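Side-chain contact in GCN5-related N-acetyltransferase (Brucella abortus, PDB 7N1L), which probably transfers acetyl groups as a GCN5-related N-acetyltransferase, perhaps acting on a ribosomal protein: residues A123-L128 with R152-Q157. Numbering follows the deposited sequence.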
loop_
_atom_site.group_PDB
_atom_site.type_symbol
_atom_site.label_atom_id
_atom_site.label_comp_id
_atom_site.label_asym_id
_atom_site.label_seq_id
_atom_site.Cartn_x
_atom_site.Cartn_y
_atom_site.Cartn_z
ATOM N N ALA A 123 14.794 -14.377 5.895
ATOM C CA ALA A 123 15.934 -13.479 6.022
ATOM C C ALA A 123 15.638 -12.117 5.389
ATOM O O ALA A 123 16.024 -11.078 5.933
ATOM C CB ALA A 123 17.185 -14.131 5.424
ATOM N N LEU A 124 14.917 -12.100 4.262
ATOM C CA LEU A 124 14.543 -10.848 3.615
ATOM C C LEU A 124 13.603 -10.011 4.487
ATOM O O LEU A 124 13.722 -8.777 4.529
ATOM C CB LEU A 124 13.903 -11.138 2.250
ATOM C CG LEU A 124 14.847 -11.575 1.111
ATOM C CD1 LEU A 124 14.059 -12.188 -0.056
ATOM C CD2 LEU A 124 15.743 -10.394 0.633
ATOM N N ILE A 125 12.604 -10.646 5.109
ATOM C CA ILE A 125 11.699 -9.899 5.973
ATOM C C ILE A 125 12.434 -9.400 7.215
ATOM O O ILE A 125 12.201 -8.272 7.672
ATOM C CB ILE A 125 10.469 -10.750 6.341
ATOM C CG1 ILE A 125 9.651 -11.100 5.088
ATOM C CG2 ILE A 125 9.581 -9.973 7.274
ATOM C CD1 ILE A 125 9.050 -9.878 4.396
ATOM N N ASP A 126 13.370 -10.202 7.742
ATOM C CA ASP A 126 14.144 -9.797 8.915
ATOM C C ASP A 126 14.948 -8.532 8.639
ATOM O O ASP A 126 14.995 -7.625 9.475
ATOM C CB ASP A 126 15.103 -10.913 9.362
ATOM C CG ASP A 126 14.419 -12.019 10.156
ATOM O OD1 ASP A 126 13.248 -11.879 10.523
ATOM O OD2 ASP A 126 15.083 -13.025 10.470
ATOM N N VAL A 127 15.631 -8.477 7.489
ATOM C CA VAL A 127 16.389 -7.282 7.121
ATOM C C VAL A 127 15.462 -6.083 6.979
ATOM O O VAL A 127 15.768 -4.976 7.441
ATOM C CB VAL A 127 17.184 -7.527 5.827
ATOM C CG1 VAL A 127 17.707 -6.188 5.267
ATOM C CG2 VAL A 127 18.341 -8.500 6.069
ATOM N N LEU A 128 14.307 -6.290 6.356
ATOM C CA LEU A 128 13.337 -5.220 6.222
ATOM C C LEU A 128 12.847 -4.731 7.578
ATOM O O LEU A 128 12.727 -3.518 7.807
ATOM C CB LEU A 128 12.167 -5.709 5.387
ATOM C CG LEU A 128 11.269 -4.624 4.837
ATOM C CD1 LEU A 128 12.050 -3.490 4.077
ATOM C CD2 LEU A 128 10.239 -5.309 3.978
ATOM N N ARG A 152 2.074 -16.264 2.049
ATOM C CA ARG A 152 1.153 -16.627 3.131
ATOM C C ARG A 152 1.780 -17.623 4.097
ATOM O O ARG A 152 1.675 -17.471 5.324
ATOM C CB ARG A 152 -0.151 -17.206 2.570
ATOM C CG ARG A 152 -1.052 -17.778 3.681
ATOM C CD ARG A 152 -2.491 -18.108 3.213
ATOM N NE ARG A 152 -2.538 -19.318 2.403
ATOM C CZ ARG A 152 -2.463 -19.342 1.077
ATOM N NH1 ARG A 152 -2.318 -18.220 0.363
ATOM N NH2 ARG A 152 -2.521 -20.514 0.450
ATOM N N LYS A 153 2.407 -18.674 3.566
ATOM C CA LYS A 153 2.962 -19.695 4.452
ATOM C C LYS A 153 4.046 -19.116 5.355
ATOM O O LYS A 153 4.185 -19.536 6.511
ATOM C CB LYS A 153 3.491 -20.882 3.631
ATOM C CG LYS A 153 2.359 -21.835 3.220
ATOM C CD LYS A 153 2.866 -23.114 2.561
ATOM C CE LYS A 153 3.592 -24.041 3.548
ATOM N NZ LYS A 153 2.678 -24.644 4.593
ATOM N N LEU A 154 4.801 -18.140 4.859
ATOM C CA LEU A 154 5.800 -17.494 5.700
ATOM C C LEU A 154 5.146 -16.563 6.715
ATOM O O LEU A 154 5.433 -16.643 7.917
ATOM C CB LEU A 154 6.801 -16.736 4.830
ATOM C CG LEU A 154 7.753 -15.788 5.572
ATOM C CD1 LEU A 154 8.711 -16.579 6.470
ATOM C CD2 LEU A 154 8.521 -14.878 4.573
ATOM N N TYR A 155 4.256 -15.669 6.250
ATOM C CA TYR A 155 3.745 -14.613 7.126
ATOM C C TYR A 155 2.969 -15.176 8.303
ATOM O O TYR A 155 3.073 -14.670 9.430
ATOM C CB TYR A 155 2.856 -13.659 6.337
ATOM C CG TYR A 155 3.562 -12.975 5.193
ATOM C CD1 TYR A 155 4.960 -12.813 5.188
ATOM C CD2 TYR A 155 2.848 -12.528 4.091
ATOM C CE1 TYR A 155 5.602 -12.169 4.111
ATOM C CE2 TYR A 155 3.471 -11.917 3.044
ATOM C CZ TYR A 155 4.850 -11.732 3.041
ATOM O OH TYR A 155 5.426 -11.082 1.940
ATOM N N GLU A 156 2.185 -16.221 8.074
ATOM C CA GLU A 156 1.362 -16.677 9.188
ATOM C C GLU A 156 2.209 -17.259 10.301
ATOM O O GLU A 156 1.736 -17.325 11.430
ATOM C CB GLU A 156 0.237 -17.633 8.716
ATOM C CG GLU A 156 0.695 -18.826 7.928
ATOM C CD GLU A 156 -0.437 -19.606 7.242
ATOM O OE1 GLU A 156 -1.602 -19.127 7.185
ATOM O OE2 GLU A 156 -0.141 -20.726 6.768
ATOM N N GLN A 157 3.463 -17.614 10.028
ATOM C CA GLN A 157 4.346 -18.090 11.086
ATOM C C GLN A 157 5.120 -16.978 11.769
ATOM O O GLN A 157 5.570 -17.167 12.899
ATOM C CB GLN A 157 5.405 -19.074 10.547
ATOM C CG GLN A 157 4.877 -20.291 9.855
ATOM C CD GLN A 157 3.948 -21.056 10.741
ATOM O OE1 GLN A 157 4.198 -21.194 11.931
ATOM N NE2 GLN A 157 2.860 -21.552 10.172
#
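In the GNAT fold, two helices lie on the same face of the central mixed sheet, and here the side chain of Ile125 on helix 120-129 bridges to Leu154 and Tyr155 on helix 150-158. The helices come together loosely: the nearest pair of CA atoms, those of Ile125 and Tyr155, are 9.3 Å apart, so side chains alone do the joining. Ile125 sends both carbons of its longer branch across. CG1 of Ile125 touches CD2 of Leu154 at 4.0 Å, while the methyl CD1 of Ile125 reaches CE1 of Tyr155 at 4.1 Å. With Leu154 the isoleucine side chain runs alongside, the two pointing in opposite senses. Leu154 extends its branch between the helices because CG stands anti to the backbone N (chi1 169°). The tyrosine is met differently. Its CB leaves across the line between the helices, and with CG anti to the carbonyl carbon (chi1 -60°) the ring swings back toward helix 120-129 and crosses the isoleucine at about a right angle; CD1 meets the ring carbon CE1 obliquely.

The sheet lies against the same side chains: Ile125 and Tyr155 both pack on Ile109 of strand 101-111, and Tyr155 also rests on Leu142 and Ala144 of strand 137-144, so the contact continues into the apolar layer between helices and sheet. Ile169 of the second subunit packs against Ile125 as well, bringing the dimer partner to the same side chain.

No hydrogen bond or salt bridge links the two segments, and only 88 Å² is buried between them. The pairing is therefore purely apolar and undirected, a small side-chain seam continuous with the packing of both helices on strands 101-111 and 137-144.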